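Local atomic coordinates of NAD-dependent benzaldehyde dehydrogenase (Legionella pneumophila, PDB entry 3RHE), a protein that is of unproven function, being named an NAD-dependent benzaldehyde dehydrogenase yet belonging to the glyoxalase/bleomycin resistance (vicinal oxygen chelate) superfamily. Residues E22-K25 with N26-T30; G51-Q55 with E56-P60; N78-V81 with D82-H85; R86-D90 with K91-I95. All blocks are in the same frame, centred on the assembly; numbering follows the deposited sequence.

Contact 1 (E22-K25 with N26-T30); sequences EFYK and NLLDT
Asn26, Leu27 and Leu28 hang from the carbonyls of Glu22, Phe23 and Tyr24 in the regular i to i+4 pattern of the last turns of helix 17-28. The successive bonds are Asn26 N to Glu22 O at 3.0 Å, Leu27 N to Phe23 O at 2.8 Å and Leu28 N to Tyr24 O at 2.7 Å. Only the middle donor lies in its carbonyl plane; the flanking two are tilted from theirs. Asp29 then takes a positive phi (51°), and the spacing widens to five residues in a weak bond from Thr30 N to Lys25 O, 3.3 Å long. Beside it, Lys25 CA reaches Thr30 O in a CA-H...O contact.

The apolar contacts repeat the four-residue spacing. Phe23 and Leu27 both start with CG anti to the backbone N (chi1 176° and 179°), which sends them off in like fashion and lets Leu27 CD1 meet the ring at CE2, 4.0 Å away. One residue further along, Leu28 CD1 approaches Tyr24 CB at 4.3 Å.

Charge adds little here: Lys25 NZ is modelled 4.5 Å from Asp29 OD1, beyond a salt bridge although the charges are opposite, and the placement of the lysine chain is doubtful.

The two apolar pairs have different surroundings. Phe23 and Leu27 lie exposed, whereas Tyr24 and Leu28 both rest on Phe42 of strand 39-43. Tyr24 also reaches Leu50 and Leu52 of strand 49-54, and Thr30 joins it on Phe42, seating the end of the helix against the sheet.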
loop_
_atom_site.group_PDB
_atom_site.type_symbol
_atom_site.label_atom_id
_atom_site.label_comp_id
_atom_site.label_asym_id
_atom_site.label_seq_id
_atom_site.Cartn_x
_atom_site.Cartn_y
_atom_site.Cartn_z
ATOM N N GLU A 22 -13.903 -10.300 5.575
ATOM C CA GLU A 22 -15.241 -10.533 6.115
ATOM C C GLU A 22 -15.561 -9.508 7.196
ATOM O O GLU A 22 -16.684 -8.982 7.262
ATOM C CB GLU A 22 -15.365 -11.950 6.676
ATOM C CG GLU A 22 -15.424 -13.038 5.608
ATOM C CD GLU A 22 -16.578 -12.844 4.635
ATOM O OE1 GLU A 22 -17.746 -12.776 5.089
ATOM O OE2 GLU A 22 -16.311 -12.761 3.412
ATOM N N PHE A 23 -14.575 -9.237 8.050
ATOM C CA PHE A 23 -14.734 -8.214 9.072
ATOM C C PHE A 23 -15.156 -6.893 8.431
ATOM O O PHE A 23 -16.141 -6.294 8.821
ATOM C CB PHE A 23 -13.441 -8.022 9.873
ATOM C CG PHE A 23 -13.522 -6.910 10.891
ATOM C CD1 PHE A 23 -14.099 -7.130 12.138
ATOM C CD2 PHE A 23 -13.045 -5.648 10.595
ATOM C CE1 PHE A 23 -14.178 -6.112 13.073
ATOM C CE2 PHE A 23 -13.120 -4.630 11.513
ATOM C CZ PHE A 23 -13.689 -4.860 12.766
ATOM N N TYR A 24 -14.413 -6.459 7.422
ATOM C CA TYR A 24 -14.681 -5.175 6.784
ATOM C C TYR A 24 -15.957 -5.156 5.913
ATOM O O TYR A 24 -16.695 -4.168 5.904
ATOM C CB TYR A 24 -13.434 -4.688 6.028
ATOM C CG TYR A 24 -12.422 -4.101 6.985
ATOM C CD1 TYR A 24 -12.607 -2.834 7.510
ATOM C CD2 TYR A 24 -11.311 -4.832 7.408
ATOM C CE1 TYR A 24 -11.710 -2.290 8.407
ATOM C CE2 TYR A 24 -10.394 -4.291 8.309
ATOM C CZ TYR A 24 -10.607 -3.020 8.800
ATOM O OH TYR A 24 -9.730 -2.461 9.693
ATOM N N LYS A 25 -16.225 -6.247 5.201
ATOM C CA LYS A 25 -17.473 -6.348 4.458
ATOM C C LYS A 25 -18.641 -6.116 5.423
ATOM O O LYS A 25 -19.564 -5.367 5.125
ATOM C CB LYS A 25 -17.595 -7.709 3.770
ATOM C CG LYS A 25 -19.040 -8.138 3.468
ATOM C CD LYS A 25 -19.707 -7.209 2.465
ATOM C CE LYS A 25 -21.208 -7.498 2.308
ATOM N NZ LYS A 25 -22.021 -7.005 3.472
ATOM N N ASN A 26 -18.564 -6.737 6.595
ATOM C CA ASN A 26 -19.599 -6.609 7.613
ATOM C C ASN A 26 -19.637 -5.204 8.193
ATOM O O ASN A 26 -20.710 -4.599 8.316
ATOM C CB ASN A 26 -19.358 -7.622 8.734
ATOM C CG ASN A 26 -20.498 -7.675 9.735
ATOM O OD1 ASN A 26 -20.277 -7.650 10.948
ATOM N ND2 ASN A 26 -21.726 -7.756 9.230
ATOM N N LEU A 27 -18.463 -4.691 8.556
ATOM C CA LEU A 27 -18.377 -3.373 9.157
ATOM C C LEU A 27 -18.904 -2.307 8.211
ATOM O O LEU A 27 -19.676 -1.436 8.601
ATOM C CB LEU A 27 -16.938 -3.039 9.561
ATOM C CG LEU A 27 -16.773 -1.644 10.183
ATOM C CD1 LEU A 27 -15.694 -1.625 11.245
ATOM C CD2 LEU A 27 -16.488 -0.584 9.136
ATOM N N LEU A 28 -18.482 -2.393 6.959
ATOM C CA LEU A 28 -18.732 -1.338 5.994
ATOM C C LEU A 28 -20.036 -1.568 5.250
ATOM O O LEU A 28 -20.512 -0.684 4.548
ATOM C CB LEU A 28 -17.581 -1.269 4.991
ATOM C CG LEU A 28 -16.190 -0.931 5.515
ATOM C CD1 LEU A 28 -15.162 -1.097 4.396
ATOM C CD2 LEU A 28 -16.169 0.494 6.072
ATOM N N ASP A 29 -20.598 -2.760 5.405
ATOM C CA ASP A 29 -21.779 -3.157 4.649
ATOM C C ASP A 29 -21.539 -2.900 3.169
ATOM O O ASP A 29 -22.407 -2.404 2.458
ATOM C CB ASP A 29 -23.025 -2.426 5.141
ATOM C CG ASP A 29 -23.505 -2.940 6.488
ATOM O OD1 ASP A 29 -23.590 -4.179 6.669
ATOM O OD2 ASP A 29 -23.807 -2.106 7.368
ATOM N N THR A 30 -20.338 -3.242 2.716
ATOM C CA THR A 30 -19.961 -3.062 1.325
ATOM C C THR A 30 -19.142 -4.254 0.869
ATOM O O THR A 30 -18.422 -4.874 1.657
ATOM C CB THR A 30 -19.127 -1.784 1.123
ATOM O OG1 THR A 30 -18.906 -1.570 -0.277
ATOM C CG2 THR A 30 -17.779 -1.923 1.797
#

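Contact 2 (G51-Q55 with E56-P60); sequences GLWAQ and EEIEP
Ala54 O accepts a 2.8 Å bond from Glu57 N, and Gln55 O a weak one from Ile58 N, so the chain leaving strand 49-54 winds into a single 3-10 turn. The Glu57 N-H stands well above the Ala54 carbonyl plane rather than on a lone pair, the price of so tight a turn. A water bridges its exit, donating to Gln55 O at 2.7 Å and to Ile58 O at 3.1 Å.

Among the side chains, a CH-pi contact dominates. Ile58 places its CD1 methyl over one face of the Trp53 indole, 3.5 Å from the centroid of the six-membered ring and 26° off its normal. The methyl is displaced toward the rim and comes closest at Trp53 CE3, 3.2 Å away, a tight contact for two carbons. Ile58 CG1 lies beside the backbone N (chi1 -45°), and a further bend at chi2 (-56°) carries CD1 over the ring. Glu57 crosses Trp53 roughly at right angles, its CB lying 3.9 Å from the indole NE1. Glu56 also folds backward, bringing OE2 to 3.5 Å from Ala54 CB.

Around the turn, Phe39 meets Trp53 edge-to-face and the Phe104 ring lies nearly perpendicular to the indole, while Ile58 packs on Tyr13. Strand 49-54 itself runs between strand 8-14, its parallel partner, and the antiparallel strand 39-43, with Leu52 and Ala54 turned to helix 17-28.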
loop_
_atom_site.group_PDB
_atom_site.type_symbol
_atom_site.label_atom_id
_atom_site.label_comp_id
_atom_site.label_asym_id
_atom_site.label_seq_id
_atom_site.Cartn_x
_atom_site.Cartn_y
_atom_site.Cartn_z
ATOM N N GLY A 51 -6.910 -1.027 1.548
ATOM C CA GLY A 51 -6.371 -2.330 1.213
ATOM C C GLY A 51 -5.979 -3.166 2.425
ATOM O O GLY A 51 -5.395 -2.675 3.404
ATOM N N LEU A 52 -6.306 -4.451 2.352
ATOM C CA LEU A 52 -5.935 -5.414 3.377
ATOM C C LEU A 52 -4.920 -6.386 2.765
ATOM O O LEU A 52 -5.256 -7.151 1.863
ATOM C CB LEU A 52 -7.171 -6.166 3.863
ATOM C CG LEU A 52 -8.370 -5.289 4.256
ATOM C CD1 LEU A 52 -9.626 -6.151 4.476
ATOM C CD2 LEU A 52 -8.059 -4.429 5.499
ATOM N N TRP A 53 -3.695 -6.361 3.280
ATOM C CA TRP A 53 -2.563 -7.033 2.659
ATOM C C TRP A 53 -1.898 -8.030 3.620
ATOM O O TRP A 53 -1.506 -7.674 4.742
ATOM C CB TRP A 53 -1.576 -5.949 2.194
ATOM C CG TRP A 53 -0.558 -6.349 1.169
ATOM C CD1 TRP A 53 -0.545 -7.482 0.392
ATOM C CD2 TRP A 53 0.592 -5.581 0.781
ATOM N NE1 TRP A 53 0.567 -7.472 -0.440
ATOM C CE2 TRP A 53 1.273 -6.316 -0.220
ATOM C CE3 TRP A 53 1.119 -4.350 1.197
ATOM C CZ2 TRP A 53 2.451 -5.855 -0.812
ATOM C CZ3 TRP A 53 2.299 -3.896 0.606
ATOM C CH2 TRP A 53 2.949 -4.652 -0.385
ATOM N N ALA A 54 -1.797 -9.287 3.185
ATOM C CA ALA A 54 -1.213 -10.340 4.012
ATOM C C ALA A 54 0.165 -9.949 4.543
ATOM O O ALA A 54 1.080 -9.651 3.776
ATOM C CB ALA A 54 -1.147 -11.676 3.256
ATOM N N GLN A 55 0.292 -9.977 5.864
ATOM C CA GLN A 55 1.493 -9.527 6.559
ATOM C C GLN A 55 2.747 -10.229 6.040
ATOM O O GLN A 55 3.824 -9.632 5.958
ATOM C CB GLN A 55 1.331 -9.774 8.058
ATOM C CG GLN A 55 2.256 -8.969 8.949
ATOM C CD GLN A 55 1.890 -9.098 10.426
ATOM O OE1 GLN A 55 2.538 -8.503 11.292
ATOM N NE2 GLN A 55 0.847 -9.882 10.717
ATOM N N GLU A 56 2.594 -11.493 5.670
ATOM C CA GLU A 56 3.716 -12.304 5.222
ATOM C C GLU A 56 4.226 -11.872 3.850
ATOM O O GLU A 56 5.344 -12.204 3.463
ATOM C CB GLU A 56 3.317 -13.786 5.208
ATOM C CG GLU A 56 1.905 -14.058 4.677
ATOM C CD GLU A 56 0.825 -14.035 5.763
ATOM O OE1 GLU A 56 0.448 -15.126 6.246
ATOM O OE2 GLU A 56 0.339 -12.943 6.129
ATOM N N GLU A 57 3.406 -11.126 3.121
ATOM C CA GLU A 57 3.772 -10.660 1.783
ATOM C C GLU A 57 4.509 -9.321 1.755
ATOM O O GLU A 57 5.010 -8.907 0.708
ATOM C CB GLU A 57 2.521 -10.552 0.915
ATOM C CG GLU A 57 1.789 -11.867 0.760
ATOM C CD GLU A 57 2.550 -12.835 -0.118
ATOM O OE1 GLU A 57 2.911 -12.431 -1.242
ATOM O OE2 GLU A 57 2.795 -13.984 0.317
ATOM N N ILE A 58 4.569 -8.625 2.883
ATOM C CA ILE A 58 5.100 -7.264 2.843
ATOM C C ILE A 58 6.619 -7.219 2.677
ATOM O O ILE A 58 7.343 -7.991 3.295
ATOM C CB ILE A 58 4.771 -6.468 4.113
ATOM C CG1 ILE A 58 3.312 -6.674 4.522
ATOM C CG2 ILE A 58 5.099 -5.004 3.904
ATOM C CD1 ILE A 58 2.327 -6.331 3.451
ATOM N N GLU A 59 7.078 -6.302 1.834
ATOM C CA GLU A 59 8.468 -5.887 1.810
ATOM C C GLU A 59 8.437 -4.374 1.864
ATOM O O GLU A 59 7.668 -3.764 1.135
ATOM C CB GLU A 59 9.151 -6.344 0.516
ATOM C CG GLU A 59 9.274 -7.850 0.400
ATOM C CD GLU A 59 10.128 -8.427 1.506
ATOM O OE1 GLU A 59 11.043 -7.715 1.984
ATOM O OE2 GLU A 59 9.892 -9.588 1.898
ATOM N N PRO A 60 9.260 -3.766 2.733
ATOM C CA PRO A 60 10.204 -4.433 3.635
ATOM C C PRO A 60 9.454 -5.171 4.736
ATOM O O PRO A 60 8.317 -4.807 5.036
ATOM C CB PRO A 60 10.999 -3.266 4.251
ATOM C CG PRO A 60 10.610 -2.047 3.469
ATOM C CD PRO A 60 9.233 -2.311 2.961
HETATM O O HOH W 1 6.450 -9.035 6.112
#

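Contact 3 (N78-V81 with D82-H85); sequences NEMV and DEIH
Asn78 O receives Asp82 N at 2.9 Å, the first of four consecutive i to i+4 bonds in the opening turns of helix 78-90, a helix packed against the curved sheet of this vicinal oxygen chelate fold. The Asp82 carboxylate lies close to the same Asn78 carbonyl, but OD1 turns to the hydroxyl of Tyr106 for its hydrogen bond. Glu79 continues the ladder through its O to Glu83 N, also 2.9 Å; the Glu83 side chain leads away and forms a salt bridge with Arg86. Selenomethionine Met80 takes Ile84 N on its O in the straightest bond of the four (165° at the hydrogen). Its side chain sets out with CG anti to the backbone N (chi1 -179°) and then bends, crossing the Ile84 branch so that SE lies 4.2 Å from Ile84 CG1. Met80 CG meets the Ile84 CD1 methyl at 4.1 Å, completing the apolar join between the two turns. Both residues also touch Val75 in the preceding loop. Val81, buried, turns to Tyr106, Phe108 and Cys122 on the sheet, while its carbonyl O takes His85 N at 3.0 Å.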
loop_
_atom_site.group_PDB
_atom_site.type_symbol
_atom_site.label_atom_id
_atom_site.label_comp_id
_atom_site.label_asym_id
_atom_site.label_seq_id
_atom_site.Cartn_x
_atom_site.Cartn_y
_atom_site.Cartn_z
ATOM N N ASN A 78 6.106 3.676 -14.099
ATOM C CA ASN A 78 7.370 3.414 -13.432
ATOM C C ASN A 78 8.246 4.656 -13.422
ATOM O O ASN A 78 8.952 4.925 -12.450
ATOM C CB ASN A 78 8.107 2.246 -14.101
ATOM C CG ASN A 78 7.451 0.906 -13.821
ATOM O OD1 ASN A 78 6.361 0.840 -13.254
ATOM N ND2 ASN A 78 8.114 -0.172 -14.223
ATOM N N GLU A 79 8.207 5.404 -14.521
ATOM C CA GLU A 79 8.931 6.667 -14.613
ATOM C C GLU A 79 8.461 7.666 -13.554
ATOM O O GLU A 79 9.265 8.355 -12.955
ATOM C CB GLU A 79 8.794 7.272 -16.021
ATOM C CG GLU A 79 9.566 6.513 -17.104
ATOM C CD GLU A 79 8.814 5.305 -17.683
ATOM O OE1 GLU A 79 7.634 5.063 -17.332
ATOM O OE2 GLU A 79 9.427 4.582 -18.494
HETATM N N MSE A 80 7.155 7.752 -13.320
HETATM C CA MSE A 80 6.673 8.641 -12.262
HETATM C C MSE A 80 7.160 8.165 -10.882
HETATM O O MSE A 80 7.518 8.977 -10.029
HETATM C CB MSE A 80 5.140 8.770 -12.283
HETATM C CG MSE A 80 4.606 9.717 -11.213
HETATM SE SE MSE A 80 5.393 11.501 -11.378
HETATM C CE MSE A 80 3.980 12.401 -12.360
ATOM N N VAL A 81 7.165 6.852 -10.662
ATOM C CA VAL A 81 7.749 6.303 -9.433
ATOM C C VAL A 81 9.199 6.754 -9.257
ATOM O O VAL A 81 9.589 7.177 -8.182
ATOM C CB VAL A 81 7.727 4.760 -9.423
ATOM C CG1 VAL A 81 8.496 4.228 -8.214
ATOM C CG2 VAL A 81 6.306 4.245 -9.451
ATOM N N ASP A 82 10.004 6.654 -10.318
ATOM C CA ASP A 82 11.399 7.104 -10.247
ATOM C C ASP A 82 11.495 8.605 -9.996
ATOM O O ASP A 82 12.339 9.064 -9.228
ATOM C CB ASP A 82 12.164 6.757 -11.533
ATOM C CG ASP A 82 12.413 5.272 -11.672
ATOM O OD1 ASP A 82 12.561 4.591 -10.631
ATOM O OD2 ASP A 82 12.451 4.789 -12.817
ATOM N N GLU A 83 10.633 9.367 -10.653
ATOM C CA GLU A 83 10.652 10.820 -10.492
ATOM C C GLU A 83 10.349 11.200 -9.038
ATOM O O GLU A 83 11.033 12.042 -8.464
ATOM C CB GLU A 83 9.677 11.471 -11.476
ATOM C CG GLU A 83 9.340 12.945 -11.231
ATOM C CD GLU A 83 10.561 13.862 -11.252
ATOM O OE1 GLU A 83 11.604 13.498 -11.839
ATOM O OE2 GLU A 83 10.465 14.964 -10.675
ATOM N N ILE A 84 9.340 10.570 -8.428
ATOM C CA ILE A 84 9.042 10.889 -7.036
ATOM C C ILE A 84 10.177 10.431 -6.125
ATOM O O ILE A 84 10.489 11.078 -5.134
ATOM C CB ILE A 84 7.701 10.284 -6.557
ATOM C CG1 ILE A 84 6.550 10.763 -7.446
ATOM C CG2 ILE A 84 7.459 10.667 -5.098
ATOM C CD1 ILE A 84 5.228 10.079 -7.191
ATOM N N HIS A 85 10.797 9.303 -6.458
ATOM C CA HIS A 85 11.924 8.843 -5.666
ATOM C C HIS A 85 13.046 9.885 -5.645
ATOM O O HIS A 85 13.649 10.149 -4.608
ATOM C CB HIS A 85 12.472 7.522 -6.198
ATOM C CG HIS A 85 13.672 7.040 -5.446
ATOM N ND1 HIS A 85 14.945 7.071 -5.972
ATOM C CD2 HIS A 85 13.796 6.546 -4.190
ATOM C CE1 HIS A 85 15.799 6.602 -5.081
ATOM N NE2 HIS A 85 15.128 6.282 -3.987
#

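Contact 4 (R86-D90 with K91-I95); sequences RQWSD and KEISI
Trp88 O is gripped twice: by Ile93 N at 2.9 Å in a nearly straight bond (166° at the hydrogen), and weakly by Lys91 N, whose better acceptor is Gln87 O, also at 2.9 Å. The longer loop from Ile93 back to Trp88, together with the bond from Glu92 N to Ser89 O (3.0 Å), makes this a Schellman motif ending helix 78-90. Glu92 supplies the positive phi, 69°, that lets the chain reverse. In the inner bond the Glu92 N-H rises steeply above the Ser89 carbonyl plane.

A hydrophobic contact accompanies the outer bond, as is usual for this cap. Ile93 points its side chain back at the helix and lays CD1 over one face of the Trp88 indole, 3.8 Å from the centroid of the five-membered ring. The methyl sits 20° off the ring normal and comes nearest to Trp88 CG; the other branch of Ile93, CG2, reaches Trp88 CE3. Trp88 in turn rests on Leu118 and Ile120 of strand 117-123 and meets Phe108 edge-to-face, so the cap is tied to the sheet through the indole. On its way out, Lys91 runs extended with its CG and CD beside Gln87 O. Further along, the Ile95 side chain reaches back to Ser89, whose hydroxyl is bonded to His85 O: Ile95 CD1 lies 3.6 Å from Ser89 OG.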
loop_
_atom_site.group_PDB
_atom_site.type_symbol
_atom_site.label_atom_id
_atom_site.label_comp_id
_atom_site.label_asym_id
_atom_site.label_seq_id
_atom_site.Cartn_x
_atom_site.Cartn_y
_atom_site.Cartn_z
ATOM N N ARG A 86 13.326 10.466 -6.807
ATOM C CA ARG A 86 14.314 11.531 -6.899
ATOM C C ARG A 86 13.932 12.729 -6.032
ATOM O O ARG A 86 14.755 13.246 -5.281
ATOM C CB ARG A 86 14.483 11.962 -8.356
ATOM C CG ARG A 86 15.509 13.058 -8.550
ATOM C CD ARG A 86 15.912 13.171 -10.006
ATOM N NE ARG A 86 14.852 13.722 -10.846
ATOM C CZ ARG A 86 15.022 14.051 -12.126
ATOM N NH1 ARG A 86 16.213 13.890 -12.696
ATOM N NH2 ARG A 86 14.011 14.546 -12.836
ATOM N N GLN A 87 12.677 13.166 -6.125
ATOM C CA GLN A 87 12.218 14.293 -5.315
ATOM C C GLN A 87 12.385 14.006 -3.818
ATOM O O GLN A 87 12.856 14.860 -3.063
ATOM C CB GLN A 87 10.748 14.632 -5.606
ATOM C CG GLN A 87 10.482 15.258 -6.961
ATOM C CD GLN A 87 8.997 15.340 -7.274
ATOM O OE1 GLN A 87 8.597 15.460 -8.435
ATOM N NE2 GLN A 87 8.173 15.267 -6.239
ATOM N N TRP A 88 12.004 12.804 -3.392
ATOM C CA TRP A 88 12.070 12.453 -1.973
ATOM C C TRP A 88 13.517 12.361 -1.467
ATOM O O TRP A 88 13.816 12.755 -0.335
ATOM C CB TRP A 88 11.283 11.156 -1.693
ATOM C CG TRP A 88 9.761 11.336 -1.664
ATOM C CD1 TRP A 88 9.036 12.345 -2.253
ATOM C CD2 TRP A 88 8.798 10.463 -1.046
ATOM N NE1 TRP A 88 7.689 12.161 -2.016
ATOM C CE2 TRP A 88 7.515 11.012 -1.290
ATOM C CE3 TRP A 88 8.895 9.278 -0.302
ATOM C CZ2 TRP A 88 6.341 10.419 -0.809
ATOM C CZ3 TRP A 88 7.721 8.681 0.164
ATOM C CH2 TRP A 88 6.465 9.255 -0.092
ATOM N N SER A 89 14.415 11.849 -2.304
ATOM C CA SER A 89 15.830 11.813 -1.945
ATOM C C SER A 89 16.357 13.236 -1.776
ATOM O O SER A 89 17.048 13.542 -0.811
ATOM C CB SER A 89 16.648 11.077 -3.004
ATOM O OG SER A 89 16.231 9.722 -3.098
ATOM N N ASP A 90 16.007 14.100 -2.722
ATOM C CA ASP A 90 16.391 15.509 -2.663
ATOM C C ASP A 90 15.860 16.185 -1.402
ATOM O O ASP A 90 16.511 17.065 -0.835
ATOM C CB ASP A 90 15.910 16.244 -3.919
ATOM C CG ASP A 90 16.757 15.919 -5.142
ATOM O OD1 ASP A 90 17.827 15.287 -4.973
ATOM O OD2 ASP A 90 16.356 16.288 -6.269
ATOM N N LYS A 91 14.688 15.743 -0.953
ATOM C CA LYS A 91 14.034 16.313 0.223
ATOM C C LYS A 91 14.536 15.677 1.511
ATOM O O LYS A 91 14.116 16.048 2.605
ATOM C CB LYS A 91 12.512 16.134 0.125
ATOM C CG LYS A 91 11.830 17.093 -0.830
ATOM C CD LYS A 91 10.425 16.614 -1.185
ATOM C CE LYS A 91 9.690 17.644 -2.036
ATOM N NZ LYS A 91 8.261 17.286 -2.202
ATOM N N GLU A 92 15.407 14.692 1.371
ATOM C CA GLU A 92 15.992 14.023 2.523
ATOM C C GLU A 92 14.976 13.186 3.305
ATOM O O GLU A 92 15.078 13.041 4.517
ATOM C CB GLU A 92 16.712 15.046 3.414
ATOM C CG GLU A 92 17.891 15.708 2.686
ATOM C CD GLU A 92 18.756 16.597 3.581
ATOM O OE1 GLU A 92 18.431 16.779 4.777
ATOM O OE2 GLU A 92 19.772 17.120 3.070
ATOM N N ILE A 93 14.006 12.623 2.592
ATOM C CA ILE A 93 13.038 11.722 3.202
ATOM C C ILE A 93 13.663 10.337 3.349
ATOM O O ILE A 93 14.176 9.776 2.379
ATOM C CB ILE A 93 11.736 11.677 2.377
ATOM C CG1 ILE A 93 11.050 13.052 2.433
ATOM C CG2 ILE A 93 10.802 10.560 2.869
ATOM C CD1 ILE A 93 10.106 13.315 1.285
ATOM N N SER A 94 13.650 9.799 4.566
ATOM C CA SER A 94 14.241 8.492 4.825
ATOM C C SER A 94 13.550 7.461 3.964
ATOM O O SER A 94 12.319 7.389 3.928
ATOM C CB SER A 94 14.129 8.089 6.304
ATOM O OG SER A 94 14.813 9.019 7.127
ATOM N N ILE A 95 14.357 6.666 3.274
ATOM C CA ILE A 95 13.856 5.639 2.377
ATOM C C ILE A 95 14.308 4.281 2.891
ATOM O O ILE A 95 15.504 4.061 3.111
ATOM C CB ILE A 95 14.361 5.882 0.936
ATOM C CG1 ILE A 95 13.649 7.108 0.342
ATOM C CG2 ILE A 95 14.149 4.658 0.056
ATOM C CD1 ILE A 95 14.319 7.675 -0.875
#

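Contacts 1, 3 and 4 are surface features of helices, whereas contact 2, nearest the chain centre, is partly buried at the end of a sheet strand. Contacts 3 and 4 share helix 78-90, as its start and its end, and meet where His85 NE2 lies 3.5 Å from Ile95 CD1. Contact 1 belongs to the other helix, across the chain's centre from both, yet reaches contact 2 through Tyr24 CD2 and Leu52 CD1, 3.6 Å apart. Chemistry follows place: regular helical bonding in contact 3, two differently finished helix ends in contacts 1 and 4, and a water-bridged turn in contact 2. Contacts 2 and 4 both lay an isoleucine methyl on an indole.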